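Local structure of sterol regulatory element-binding protein cleavage-activating protein (Schizosaccharomyces pombe, 4YHC) at residues P74-A79 with F92-L97; H114-S119 with V142-G147; G271-R276 with V284-F289. The protein escorts sre1 for processing when sterol or oxygen is low, this chain being its WD40 domain, a part that probably binds sre1. The protein carries 9 engineered substitutions. All blocks are in the same frame, centred on the assembly; numbering follows the deposited sequence.

Contact 1 of 3, residues P74-A79 with F92-L97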
ATOM      1  N   PRO A  74       5.454  12.801  20.884  1.00 33.02           N
ATOM      2  CA  PRO A  74       5.387  14.245  20.655  1.00 32.82           C
ATOM      3  C   PRO A  74       3.957  14.745  20.537  1.00 31.54           C
ATOM      4  O   PRO A  74       3.070  13.988  20.245  1.00 29.56           O
ATOM      5  CB  PRO A  74       6.186  14.466  19.345  1.00 29.41           C
ATOM      6  CG  PRO A  74       6.334  13.091  18.731  1.00 32.56           C
ATOM      7  CD  PRO A  74       6.254  12.094  19.866  1.00 34.21           C
ATOM      8  N   ARG A  75       3.739  16.029  20.771  1.00 33.30           N
ATOM      9  CA  ARG A  75       2.389  16.552  20.809  1.00 40.15           C
ATOM     10  C   ARG A  75       1.890  16.818  19.409  1.00 34.05           C
ATOM     11  O   ARG A  75       0.711  17.079  19.224  1.00 39.49           O
ATOM     12  CB  ARG A  75       2.273  17.786  21.727  1.00 57.45           C
ATOM     13  CG  ARG A  75       2.730  19.101  21.133  1.00 75.04           C
ATOM     14  CD  ARG A  75       2.132  20.316  21.851  1.00 88.43           C
ATOM     15  NE  ARG A  75       1.568  21.281  20.898  1.00 93.90           N
ATOM     16  CZ  ARG A  75       0.373  21.157  20.316  1.00 99.31           C
ATOM     17  NH1 ARG A  75      -0.429  20.120  20.587  1.00 99.66           N
ATOM     18  NH2 ARG A  75      -0.030  22.081  19.458  1.00101.87           N
ATOM     19  N   THR A  76       2.788  16.722  18.426  1.00 26.12           N
ATOM     20  CA  THR A  76       2.423  16.794  17.026  1.00 24.63           C
ATOM     21  C   THR A  76       2.975  15.579  16.304  1.00 27.30           C
ATOM     22  O   THR A  76       4.084  15.085  16.615  1.00 30.47           O
ATOM     23  CB  THR A  76       2.966  18.050  16.322  1.00 30.75           C
ATOM     24  OG1 THR A  76       4.401  18.111  16.446  1.00 32.91           O
ATOM     25  CG2 THR A  76       2.331  19.307  16.893  1.00 33.27           C
ATOM     26  N   LEU A  77       2.248  15.116  15.289  1.00 26.30           N
ATOM     27  CA  LEU A  77       2.744  13.967  14.502  1.00 25.06           C
ATOM     28  C   LEU A  77       2.255  14.214  13.113  1.00 33.17           C
ATOM     29  O   LEU A  77       1.056  14.138  12.868  1.00 32.26           O
ATOM     30  CB  LEU A  77       2.160  12.680  15.041  1.00 29.29           C
ATOM     31  CG  LEU A  77       2.865  11.313  15.077  1.00 35.81           C
ATOM     32  CD1 LEU A  77       1.912  10.191  14.680  1.00 28.26           C
ATOM     33  CD2 LEU A  77       4.168  11.203  14.339  1.00 25.95           C
ATOM     34  N   LYS A  78       3.175  14.561  12.211  1.00 25.78           N
ATOM     35  CA  LYS A  78       2.813  14.830  10.862  1.00 26.86           C
ATOM     36  C   LYS A  78       2.984  13.593   9.945  1.00 26.09           C
ATOM     37  O   LYS A  78       2.386  13.561   8.897  1.00 27.57           O
ATOM     38  CB  LYS A  78       3.734  15.916  10.299  1.00 30.53           C
ATOM     39  CG  LYS A  78       3.599  17.352  10.787  1.00 38.06           C
ATOM     40  CD  LYS A  78       4.313  18.276   9.771  1.00 46.64           C
ATOM     41  CE  LYS A  78       3.668  19.635   9.574  1.00 53.02           C
ATOM     42  NZ  LYS A  78       3.961  20.172   8.210  1.00 57.64           N
ATOM     43  N   ALA A  79       3.891  12.663  10.255  1.00 21.88           N
ATOM     44  CA  ALA A  79       4.075  11.498   9.343  1.00 22.97           C
ATOM     45  C   ALA A  79       4.762  10.373  10.065  1.00 19.65           C
ATOM     46  O   ALA A  79       5.448  10.582  11.068  1.00 19.99           O
ATOM     47  CB  ALA A  79       4.935  11.864   8.146  1.00 21.69           C
ATOM     48  N   PHE A  92       7.683  11.767  12.427  1.00 18.64           N
ATOM     49  CA  PHE A  92       7.935  13.174  12.230  1.00 22.15           C
ATOM     50  C   PHE A  92       6.903  13.969  12.983  1.00 24.61           C
ATOM     51  O   PHE A  92       5.684  13.827  12.740  1.00 24.28           O
ATOM     52  CB  PHE A  92       7.809  13.554  10.737  1.00 21.54           C
ATOM     53  CG  PHE A  92       8.993  13.131   9.909  1.00 22.45           C
ATOM     54  CD1 PHE A  92       9.207  11.789   9.624  1.00 22.48           C
ATOM     55  CD2 PHE A  92       9.889  14.095   9.391  1.00 25.64           C
ATOM     56  CE1 PHE A  92      10.301  11.394   8.897  1.00 26.23           C
ATOM     57  CE2 PHE A  92      10.970  13.697   8.660  1.00 22.41           C
ATOM     58  CZ  PHE A  92      11.196  12.348   8.432  1.00 23.62           C
ATOM     59  N   SER A  93       7.371  14.802  13.907  1.00 25.82           N
ATOM     60  CA  SER A  93       6.517  15.845  14.490  1.00 23.21           C
ATOM     61  C   SER A  93       6.618  17.101  13.621  1.00 30.13           C
ATOM     62  O   SER A  93       7.199  17.046  12.518  1.00 26.09           O
ATOM     63  CB  SER A  93       6.942  16.118  15.940  1.00 25.41           C
ATOM     64  OG  SER A  93       8.282  16.638  15.964  1.00 26.84           O
ATOM     65  N   LYS A  94       6.063  18.240  14.074  1.00 25.23           N
ATOM     66  CA  LYS A  94       6.164  19.455  13.304  1.00 31.55           C
ATOM     67  C   LYS A  94       7.616  19.939  13.112  1.00 32.56           C
ATOM     68  O   LYS A  94       7.918  20.531  12.081  1.00 30.27           O
ATOM     69  CB  LYS A  94       5.296  20.585  13.891  1.00 41.12           C
ATOM     70  CG  LYS A  94       5.738  21.102  15.258  1.00 45.03           C
ATOM     71  CD  LYS A  94       4.769  22.148  15.848  1.00 54.29           C
ATOM     72  CE  LYS A  94       5.019  22.302  17.357  1.00 63.17           C
ATOM     73  NZ  LYS A  94       3.916  22.977  18.102  1.00 70.19           N
ATOM     74  N   ASP A  95       8.501  19.665  14.069  1.00 24.47           N
ATOM     75  CA  ASP A  95       9.887  20.121  13.974  1.00 33.96           C
ATOM     76  C   ASP A  95      10.949  19.070  14.199  1.00 38.45           C
ATOM     77  O   ASP A  95      12.139  19.384  14.108  1.00 32.62           O
ATOM     78  CB  ASP A  95      10.163  21.299  14.931  1.00 40.98           C
ATOM     79  CG  ASP A  95       9.867  20.998  16.377  1.00 44.33           C
ATOM     80  OD1 ASP A  95       9.967  19.842  16.823  1.00 45.79           O
ATOM     81  OD2 ASP A  95       9.514  21.961  17.095  1.00 53.41           O
ATOM     82  N   THR A  96      10.557  17.823  14.464  1.00 30.33           N
ATOM     83  CA  THR A  96      11.567  16.798  14.812  1.00 30.24           C
ATOM     84  C   THR A  96      11.291  15.458  14.162  1.00 32.62           C
ATOM     85  O   THR A  96      10.122  15.028  14.066  1.00 26.46           O
ATOM     86  CB  THR A  96      11.575  16.646  16.337  1.00 31.77           C
ATOM     87  OG1 THR A  96      11.497  17.946  16.935  1.00 31.17           O
ATOM     88  CG2 THR A  96      12.797  15.926  16.839  1.00 28.17           C
ATOM     89  N   LEU A  97      12.356  14.790  13.733  1.00 25.96           N
ATOM     90  CA  LEU A  97      12.252  13.421  13.313  1.00 27.10           C
ATOM     91  C   LEU A  97      12.941  12.502  14.304  1.00 32.17           C
ATOM     92  O   LEU A  97      13.994  12.839  14.923  1.00 25.15           O
ATOM     93  CB  LEU A  97      12.755  13.243  11.881  1.00 26.34           C
ATOM     94  CG  LEU A  97      14.241  13.173  11.606  1.00 25.89           C
ATOM     95  CD1 LEU A  97      14.833  11.782  11.650  1.00 21.14           C
ATOM     96  CD2 LEU A  97      14.488  13.775  10.224  1.00 28.16           C
TER
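Ala-79 and Phe-92 form an antiparallel hydrogen-bonded pair. Ala-79 O accepts from Phe-92 N at 2.9 Å. On the return side Phe-92 O takes two donors, Lys-78 N at 2.7 Å and Ala-79 N at 3.3 Å. Two residues thus face one, which is a classic beta bulge. Lys-78 N is tilted somewhat out of the carbonyl plane, while Ala-79 N lies in the plane on a lone pair. The CD2 branch of Leu-77 also turns back to touch Phe-92 O.

Before the bulge, Thr-76 meets the turn by its hydroxyl. Thr-76 OG1 sits between the backbone N and the carbonyl carbon (chi1 57°) and accepts a nearly straight bond (170°) from Lys-94 N at 2.9 Å. Thr-76 CG2 lies against Lys-94 CD at 3.9 Å, where the two side chains cross at about a right angle. The chain of Lys-78 runs past the Ser-93 carbonyl to CA of Lys-94. Lys-78 NZ probably bonds to Ser-119 O in the loop leading to the next blade, though the modelled distance is implausibly short.

Within the turn Ser-93 OG accepts from Thr-96 N at 3.0 Å, an ST motif. The bonds join the start of strand 79-82 to the turn between strands 88-92 and 96-101, in one four-stranded antiparallel blade of the WD40 propeller, the predicted second WD repeat.

Contact 2 of 3, residues H114-S119 with V142-G147. Engineered in segment 114-119: Ser-115 (natural residue Cys).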
ATOM      1  N   HIS A 114      13.182  21.489   9.184  1.00 54.53           N
ATOM      2  CA  HIS A 114      12.250  22.547   8.746  1.00 56.92           C
ATOM      3  C   HIS A 114      11.054  21.913   7.981  1.00 52.11           C
ATOM      4  O   HIS A 114      11.214  21.016   7.146  1.00 47.71           O
ATOM      5  CB  HIS A 114      12.962  23.665   7.918  1.00 68.59           C
ATOM      6  CG  HIS A 114      13.713  24.684   8.751  1.00 74.51           C
ATOM      7  ND1 HIS A 114      13.090  25.552   9.628  1.00 72.76           N
ATOM      8  CD2 HIS A 114      15.039  24.978   8.826  1.00 74.88           C
ATOM      9  CE1 HIS A 114      13.992  26.326  10.208  1.00 68.15           C
ATOM     10  NE2 HIS A 114      15.182  26.001   9.737  1.00 69.06           N
ATOM     11  N   SER A 115       9.862  22.346   8.370  1.00 54.35           N
ATOM     12  CA  SER A 115       8.585  22.001   7.758  1.00 58.78           C
ATOM     13  C   SER A 115       7.854  23.310   7.666  1.00 57.37           C
ATOM     14  O   SER A 115       7.957  24.102   8.576  1.00 54.86           O
ATOM     15  CB  SER A 115       7.754  21.096   8.688  1.00 67.88           C
ATOM     16  OG  SER A 115       7.496  19.832   8.133  1.00 71.91           O
ATOM     17  N   LYS A 116       7.050  23.518   6.638  1.00 65.34           N
ATOM     18  CA  LYS A 116       6.387  24.804   6.471  1.00 73.01           C
ATOM     19  C   LYS A 116       4.906  24.759   6.901  1.00 84.98           C
ATOM     20  O   LYS A 116       4.062  25.251   6.150  1.00 90.54           O
ATOM     21  CB  LYS A 116       6.501  25.281   5.013  1.00 76.54           C
ATOM     22  CG  LYS A 116       7.603  24.651   4.155  1.00 85.23           C
ATOM     23  CD  LYS A 116       9.017  24.693   4.750  1.00 88.30           C
ATOM     24  CE  LYS A 116      10.022  23.958   3.857  1.00 86.21           C
ATOM     25  NZ  LYS A 116      11.174  23.337   4.585  1.00 82.84           N
ATOM     26  N   PRO A 117       4.580  24.212   8.113  1.00 91.68           N
ATOM     27  CA  PRO A 117       3.164  23.977   8.486  1.00 89.19           C
ATOM     28  C   PRO A 117       2.291  25.178   8.195  1.00 83.44           C
ATOM     29  O   PRO A 117       2.718  26.273   8.529  1.00 85.99           O
ATOM     30  CB  PRO A 117       3.220  23.712   9.993  1.00 94.56           C
ATOM     31  CG  PRO A 117       4.518  24.258  10.445  1.00 97.62           C
ATOM     32  CD  PRO A 117       5.447  24.065   9.293  1.00 96.50           C
ATOM     33  N   ASN A 118       1.095  25.027   7.615  1.00 84.01           N
ATOM     34  CA  ASN A 118       0.382  23.748   7.418  1.00 86.40           C
ATOM     35  C   ASN A 118       0.820  22.968   6.152  1.00 91.66           C
ATOM     36  O   ASN A 118       0.070  22.876   5.172  1.00 96.26           O
ATOM     37  CB  ASN A 118      -1.150  23.978   7.332  1.00105.35           C
ATOM     38  CG  ASN A 118      -1.694  24.883   8.428  1.00104.42           C
ATOM     39  OD1 ASN A 118      -1.442  26.083   8.430  1.00104.08           O
ATOM     40  ND2 ASN A 118      -2.486  24.319   9.334  1.00104.05           N
ATOM     41  N   SER A 119       2.024  22.404   6.192  1.00 80.29           N
ATOM     42  CA  SER A 119       2.545  21.558   5.146  1.00 70.41           C
ATOM     43  C   SER A 119       2.162  20.140   5.512  1.00 52.80           C
ATOM     44  O   SER A 119       2.263  19.734   6.670  1.00 45.00           O
ATOM     45  CB  SER A 119       4.063  21.692   5.054  1.00 75.55           C
ATOM     46  OG  SER A 119       4.517  21.307   3.773  1.00 82.02           O
ATOM     47  N   VAL A 142      11.527  13.238   2.232  1.00 21.38           N
ATOM     48  CA  VAL A 142      10.444  13.972   2.807  1.00 27.12           C
ATOM     49  C   VAL A 142       9.850  14.861   1.761  1.00 29.14           C
ATOM     50  O   VAL A 142      10.534  15.745   1.216  1.00 27.94           O
ATOM     51  CB  VAL A 142      10.956  14.842   3.983  1.00 25.57           C
ATOM     52  CG1 VAL A 142       9.811  15.606   4.620  1.00 26.55           C
ATOM     53  CG2 VAL A 142      11.573  13.940   5.020  1.00 20.42           C
ATOM     54  N   VAL A 143       8.587  14.628   1.458  1.00 21.44           N
ATOM     55  CA  VAL A 143       7.897  15.350   0.422  1.00 20.78           C
ATOM     56  C   VAL A 143       6.833  16.228   1.041  1.00 30.34           C
ATOM     57  O   VAL A 143       5.980  15.759   1.819  1.00 28.69           O
ATOM     58  CB  VAL A 143       7.243  14.411  -0.634  1.00 27.92           C
ATOM     59  CG1 VAL A 143       6.571  15.220  -1.737  1.00 24.27           C
ATOM     60  CG2 VAL A 143       8.286  13.475  -1.251  1.00 29.81           C
ATOM     61  N   GLU A 144       6.847  17.504   0.648  1.00 26.23           N
ATOM     62  CA  GLU A 144       5.877  18.474   1.145  1.00 31.40           C
ATOM     63  C   GLU A 144       4.872  18.835   0.094  1.00 26.80           C
ATOM     64  O   GLU A 144       5.181  18.959  -1.074  1.00 26.15           O
ATOM     65  CB  GLU A 144       6.570  19.737   1.607  1.00 42.61           C
ATOM     66  CG  GLU A 144       7.362  19.567   2.887  1.00 55.24           C
ATOM     67  CD  GLU A 144       8.059  20.857   3.267  1.00 68.57           C
ATOM     68  OE1 GLU A 144       7.318  21.850   3.546  1.00 74.55           O
ATOM     69  OE2 GLU A 144       9.328  20.872   3.263  1.00 67.23           O
ATOM     70  N   SER A 145       3.637  18.984   0.503  1.00 28.58           N
ATOM     71  CA  SER A 145       2.604  19.359  -0.482  1.00 36.71           C
ATOM     72  C   SER A 145       2.913  20.679  -1.187  1.00 37.39           C
ATOM     73  O   SER A 145       2.437  20.919  -2.290  1.00 36.12           O
ATOM     74  CB  SER A 145       1.276  19.442   0.211  1.00 41.31           C
ATOM     75  OG  SER A 145       1.524  19.975   1.489  1.00 50.56           O
ATOM     76  N   SER A 146       3.758  21.481  -0.540  1.00 39.89           N
ATOM     77  CA  SER A 146       4.271  22.741  -1.065  1.00 44.26           C
ATOM     78  C   SER A 146       5.068  22.560  -2.361  1.00 43.37           C
ATOM     79  O   SER A 146       5.182  23.486  -3.134  1.00 39.91           O
ATOM     80  CB  SER A 146       5.142  23.437   0.012  1.00 47.84           C
ATOM     81  OG  SER A 146       6.446  22.839   0.125  1.00 50.14           O
ATOM     82  N   GLY A 147       5.609  21.376  -2.610  1.00 36.95           N
ATOM     83  CA  GLY A 147       6.431  21.172  -3.785  1.00 33.45           C
ATOM     84  C   GLY A 147       7.888  21.010  -3.456  1.00 36.77           C
ATOM     85  O   GLY A 147       8.689  20.785  -4.332  1.00 41.75           O
TER
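Lys-116 and Glu-144 meet across the contact with their side chains at about a right angle. The lysine bends at chi2 (-52°), and its methylene chain runs alongside the two carboxylate oxygens, close to the carboxylate plane. This brings Lys-116 NZ within 3.4 Å of Glu-144 OE2 in a salt bridge. The glutamate reaches it with a chain extended beyond CG. The Lys-116 methylenes lie very near OE1, so the exact place of that oxygen is doubtful.

Ser-119 approaches the same carboxylate from the other end of the loop. Ser-119 OG is anti to the backbone N (chi1 -158°) and lies beside the glutamate chain, 3.4 Å from Glu-144 CB. From there Ser-119 OG donates to Glu-144 OE1 at 2.9 Å, a bond as uncertain as the oxygen itself. Glu-144 thus has a charged partner on one oxygen and probably a hydroxyl on the other. A weak bond from Gln-150 NE2 adds to OE2, and Lys-116 NZ has a weak bond of its own to His-114 O. The nearby lysine charge would probably favour an ionised carboxylate.

Ser-145 OG is 4.0 Å from Ser-119 OG, but its hydrogen bond is with Lys-120 N, the next residue along, at the end of the same loop. The glutamate also opens a type I beta turn, closed by Gly-147 N on Glu-144 O at 2.9 Å. That turn links strands 136-144 and 148-156 of one blade. The loop 114-119 is the crossing from strand 106-112 to strand 121-127, the usual passage between successive blades of a WD40 propeller.

Contact 3 of 3, residues G271-R276 with V284-F289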
ATOM      1  N   GLY A 271      -2.836  -3.894  -7.841  1.00 14.71           N
ATOM      2  CA  GLY A 271      -2.047  -5.088  -7.389  1.00 16.75           C
ATOM      3  C   GLY A 271      -1.854  -6.017  -8.578  1.00 18.26           C
ATOM      4  O   GLY A 271      -2.707  -6.040  -9.486  1.00 15.37           O
ATOM      5  N   VAL A 272      -0.742  -6.741  -8.608  1.00 16.03           N
ATOM      6  CA  VAL A 272      -0.486  -7.772  -9.613  1.00 15.10           C
ATOM      7  C   VAL A 272      -0.116  -9.125  -8.943  1.00 17.12           C
ATOM      8  O   VAL A 272       0.431  -9.185  -7.806  1.00 16.27           O
ATOM      9  CB  VAL A 272       0.590  -7.332 -10.624  1.00 19.18           C
ATOM     10  CG1 VAL A 272       0.205  -6.056 -11.383  1.00 15.21           C
ATOM     11  CG2 VAL A 272       1.908  -7.093  -9.909  1.00 15.64           C
ATOM     12  N   SER A 273      -0.466 -10.218  -9.615  1.00 15.31           N
ATOM     13  CA  SER A 273      -0.336 -11.535  -9.053  1.00 15.45           C
ATOM     14  C   SER A 273       0.771 -12.374  -9.649  1.00 18.23           C
ATOM     15  O   SER A 273       1.124 -12.233 -10.811  1.00 15.86           O
ATOM     16  CB  SER A 273      -1.661 -12.278  -9.079  1.00 18.99           C
ATOM     17  OG  SER A 273      -1.957 -12.755 -10.388  1.00 19.36           O
ATOM     18  N   ASN A 274       1.380 -13.215  -8.801  1.00 15.89           N
ATOM     19  CA  ASN A 274       2.359 -14.200  -9.274  1.00 18.44           C
ATOM     20  C   ASN A 274       3.484 -13.584 -10.055  1.00 20.63           C
ATOM     21  O   ASN A 274       3.779 -14.075 -11.119  1.00 23.72           O
ATOM     22  CB  ASN A 274       1.657 -15.275 -10.097  1.00 21.70           C
ATOM     23  CG  ASN A 274       0.757 -16.134  -9.236  1.00 26.94           C
ATOM     24  OD1 ASN A 274       0.992 -16.264  -8.019  1.00 26.37           O
ATOM     25  ND2 ASN A 274      -0.293 -16.665  -9.818  1.00 26.55           N
ATOM     26  N   SER A 275       4.054 -12.495  -9.539  1.00 16.24           N
ATOM     27  CA  SER A 275       5.075 -11.740 -10.221  1.00 16.36           C
ATOM     28  C   SER A 275       6.314 -12.719 -10.397  1.00 25.49           C
ATOM     29  O   SER A 275       6.631 -13.475  -9.489  1.00 17.48           O
ATOM     30  CB  SER A 275       5.457 -10.560  -9.372  1.00 16.19           C
ATOM     31  OG  SER A 275       4.454  -9.579  -9.534  1.00 24.96           O
ATOM     32  N   ARG A 276       6.875 -12.822 -11.585  1.00 18.79           N
ATOM     33  CA  ARG A 276       8.161 -13.543 -11.747  1.00 19.50           C
ATOM     34  C   ARG A 276       8.892 -12.868 -12.890  1.00 23.99           C
ATOM     35  O   ARG A 276       8.262 -12.151 -13.722  1.00 21.04           O
ATOM     36  CB  ARG A 276       7.958 -15.047 -11.954  1.00 18.69           C
ATOM     37  CG  ARG A 276       7.261 -15.450 -13.260  1.00 21.00           C
ATOM     38  CD  ARG A 276       5.764 -15.356 -13.179  1.00 22.10           C
ATOM     39  NE  ARG A 276       5.081 -16.177 -14.176  1.00 24.55           N
ATOM     40  CZ  ARG A 276       3.769 -16.225 -14.306  1.00 28.31           C
ATOM     41  NH1 ARG A 276       2.997 -15.483 -13.497  1.00 21.48           N
ATOM     42  NH2 ARG A 276       3.220 -17.019 -15.227  1.00 24.64           N
ATOM     43  N   VAL A 284       3.316 -11.399 -14.913  1.00 18.06           N
ATOM     44  CA  VAL A 284       2.260 -11.547 -13.916  1.00 16.25           C
ATOM     45  C   VAL A 284       1.129 -12.368 -14.438  1.00 18.83           C
ATOM     46  O   VAL A 284       0.921 -12.456 -15.659  1.00 16.40           O
ATOM     47  CB  VAL A 284       1.716 -10.147 -13.445  1.00 18.25           C
ATOM     48  CG1 VAL A 284       2.865  -9.314 -12.948  1.00 15.96           C
ATOM     49  CG2 VAL A 284       0.946  -9.431 -14.569  1.00 17.59           C
ATOM     50  N   SER A 285       0.386 -13.010 -13.546  1.00 18.45           N
ATOM     51  CA  SER A 285      -0.745 -13.790 -13.978  1.00 20.25           C
ATOM     52  C   SER A 285      -2.010 -12.917 -14.135  1.00 25.04           C
ATOM     53  O   SER A 285      -2.935 -13.347 -14.820  1.00 20.44           O
ATOM     54  CB  SER A 285      -1.100 -14.881 -12.962  1.00 18.24           C
ATOM     55  OG  SER A 285      -0.051 -15.824 -12.823  1.00 27.88           O
ATOM     56  N   SER A 286      -2.038 -11.747 -13.502  1.00 15.63           N
ATOM     57  CA  SER A 286      -3.258 -10.854 -13.465  1.00 18.29           C
ATOM     58  C   SER A 286      -2.931  -9.481 -12.979  1.00 20.21           C
ATOM     59  O   SER A 286      -1.865  -9.298 -12.353  1.00 16.06           O
ATOM     60  CB  SER A 286      -4.416 -11.390 -12.646  1.00 17.98           C
ATOM     61  OG  SER A 286      -4.150 -11.486 -11.254  1.00 21.76           O
ATOM     62  N   ILE A 287      -3.788  -8.502 -13.320  1.00 15.21           N
ATOM     63  CA  ILE A 287      -3.616  -7.136 -12.829  1.00 15.11           C
ATOM     64  C   ILE A 287      -4.968  -6.739 -12.284  1.00 18.39           C
ATOM     65  O   ILE A 287      -6.001  -6.991 -12.954  1.00 18.27           O
ATOM     66  CB  ILE A 287      -3.265  -6.180 -13.969  1.00 16.33           C
ATOM     67  CG1 ILE A 287      -2.139  -6.727 -14.812  1.00 31.83           C
ATOM     68  CG2 ILE A 287      -2.936  -4.777 -13.434  1.00 18.73           C
ATOM     69  CD1 ILE A 287      -1.824  -5.875 -16.040  1.00 37.10           C
ATOM     70  N   SER A 288      -4.979  -6.034 -11.159  1.00 16.63           N
ATOM     71  CA  SER A 288      -6.227  -5.557 -10.518  1.00 16.56           C
ATOM     72  C   SER A 288      -6.046  -4.113 -10.189  1.00 20.01           C
ATOM     73  O   SER A 288      -4.956  -3.688  -9.654  1.00 14.76           O
ATOM     74  CB  SER A 288      -6.511  -6.256  -9.225  1.00 14.72           C
ATOM     75  OG  SER A 288      -6.711  -7.634  -9.352  1.00 17.97           O
ATOM     76  N   PHE A 289      -7.103  -3.340 -10.470  1.00 14.82           N
ATOM     77  CA  PHE A 289      -7.159  -1.900 -10.122  1.00 14.86           C
ATOM     78  C   PHE A 289      -8.273  -1.726  -9.109  1.00 16.28           C
ATOM     79  O   PHE A 289      -9.319  -2.399  -9.227  1.00 16.72           O
ATOM     80  CB  PHE A 289      -7.518  -0.984 -11.302  1.00 15.01           C
ATOM     81  CG  PHE A 289      -6.596  -1.026 -12.447  1.00 19.72           C
ATOM     82  CD1 PHE A 289      -5.213  -1.147 -12.268  1.00 20.75           C
ATOM     83  CD2 PHE A 289      -7.055  -0.886 -13.721  1.00 19.69           C
ATOM     84  CE1 PHE A 289      -4.334  -1.169 -13.346  1.00 15.73           C
ATOM     85  CE2 PHE A 289      -6.175  -0.894 -14.796  1.00 25.44           C
ATOM     86  CZ  PHE A 289      -4.800  -1.089 -14.601  1.00 17.90           C
TER
HETATM   87  O   HOH W   1       0.167 -17.519 -14.829  1.00 29.53           O
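Ser-285 OG is gripped from three directions, by Asn-274 ND2, Arg-276 NH1 and a water. Asn-274 ND2 donates to Ser-285 OG from 3.1 Å at 158°, and the hydroxyl lies in the plane of the asparagine amide. Arg-276 NH1 donates to Ser-285 OG from 3.1 Å at 154°, with the hydroxyl at the edge of the guanidinium. The water accepts from Arg-276 NH2 and lies 2.6 Å from Ser-285 OG. The site lies on the beta hairpin of strands 269-278 and 281-292 in the WD40 propeller, where the pairing is broken near Asn-274.

Arg-276 reaches back to this point because its chain bends at chi2 (-83°). Arg-276 NH1 also donates to Asn-274 O at 2.9 Å, and this oxygen too lies at the edge of the guanidinium, in its plane. A salt bridge from NH2 to Asp-331 OD1 gives the group a further anchor. These partners in several directions fix how the guanidinium is turned.

Toward the other end of the contact the strands are regular. Gly-271 and Ser-288 are an antiparallel hydrogen-bonded pair, and Gly-271 N donates to Ser-288 O at 2.8 Å. Ser-288 OG is turned to Gly-361 O. Next comes the non-hydrogen-bonded pair Val-272 and Ile-287. Their side chains lie side by side, pointing the same way, with Val-272 CG1 4.0 Å from Ile-287 CG2. Val-284 crosses Val-272 and puts its CG1 3.8 Å from Val-272 CB. Leu-315 of strand 311-317 packs on all three residues. Ser-273 and Ser-286 share the face of the sheet away from these apolar groups, and their OG atoms are hydrogen-bonded at 2.7 Å.

Overall arrangement
From the N terminus the three contacts follow in series, and none encloses or crosses another. Contact 1 closes first, joining the loop before strand 79-82 to the turn two strands later in the same blade. Contact 2 opens after the last strand of that blade and closes on the turn that ends strand 136-144 in the next. The two lie side by side, with centres 12 Å apart. Ring atom CE2 of Phe-92 packs on CG2 of Val-142, so neighbouring blades are tied together. Contact 3 closes a short hairpin much later, on the opposite side of the chain's centre. Its centre is about 36 Å from that of contact 1 and 34 Å from that of contact 2.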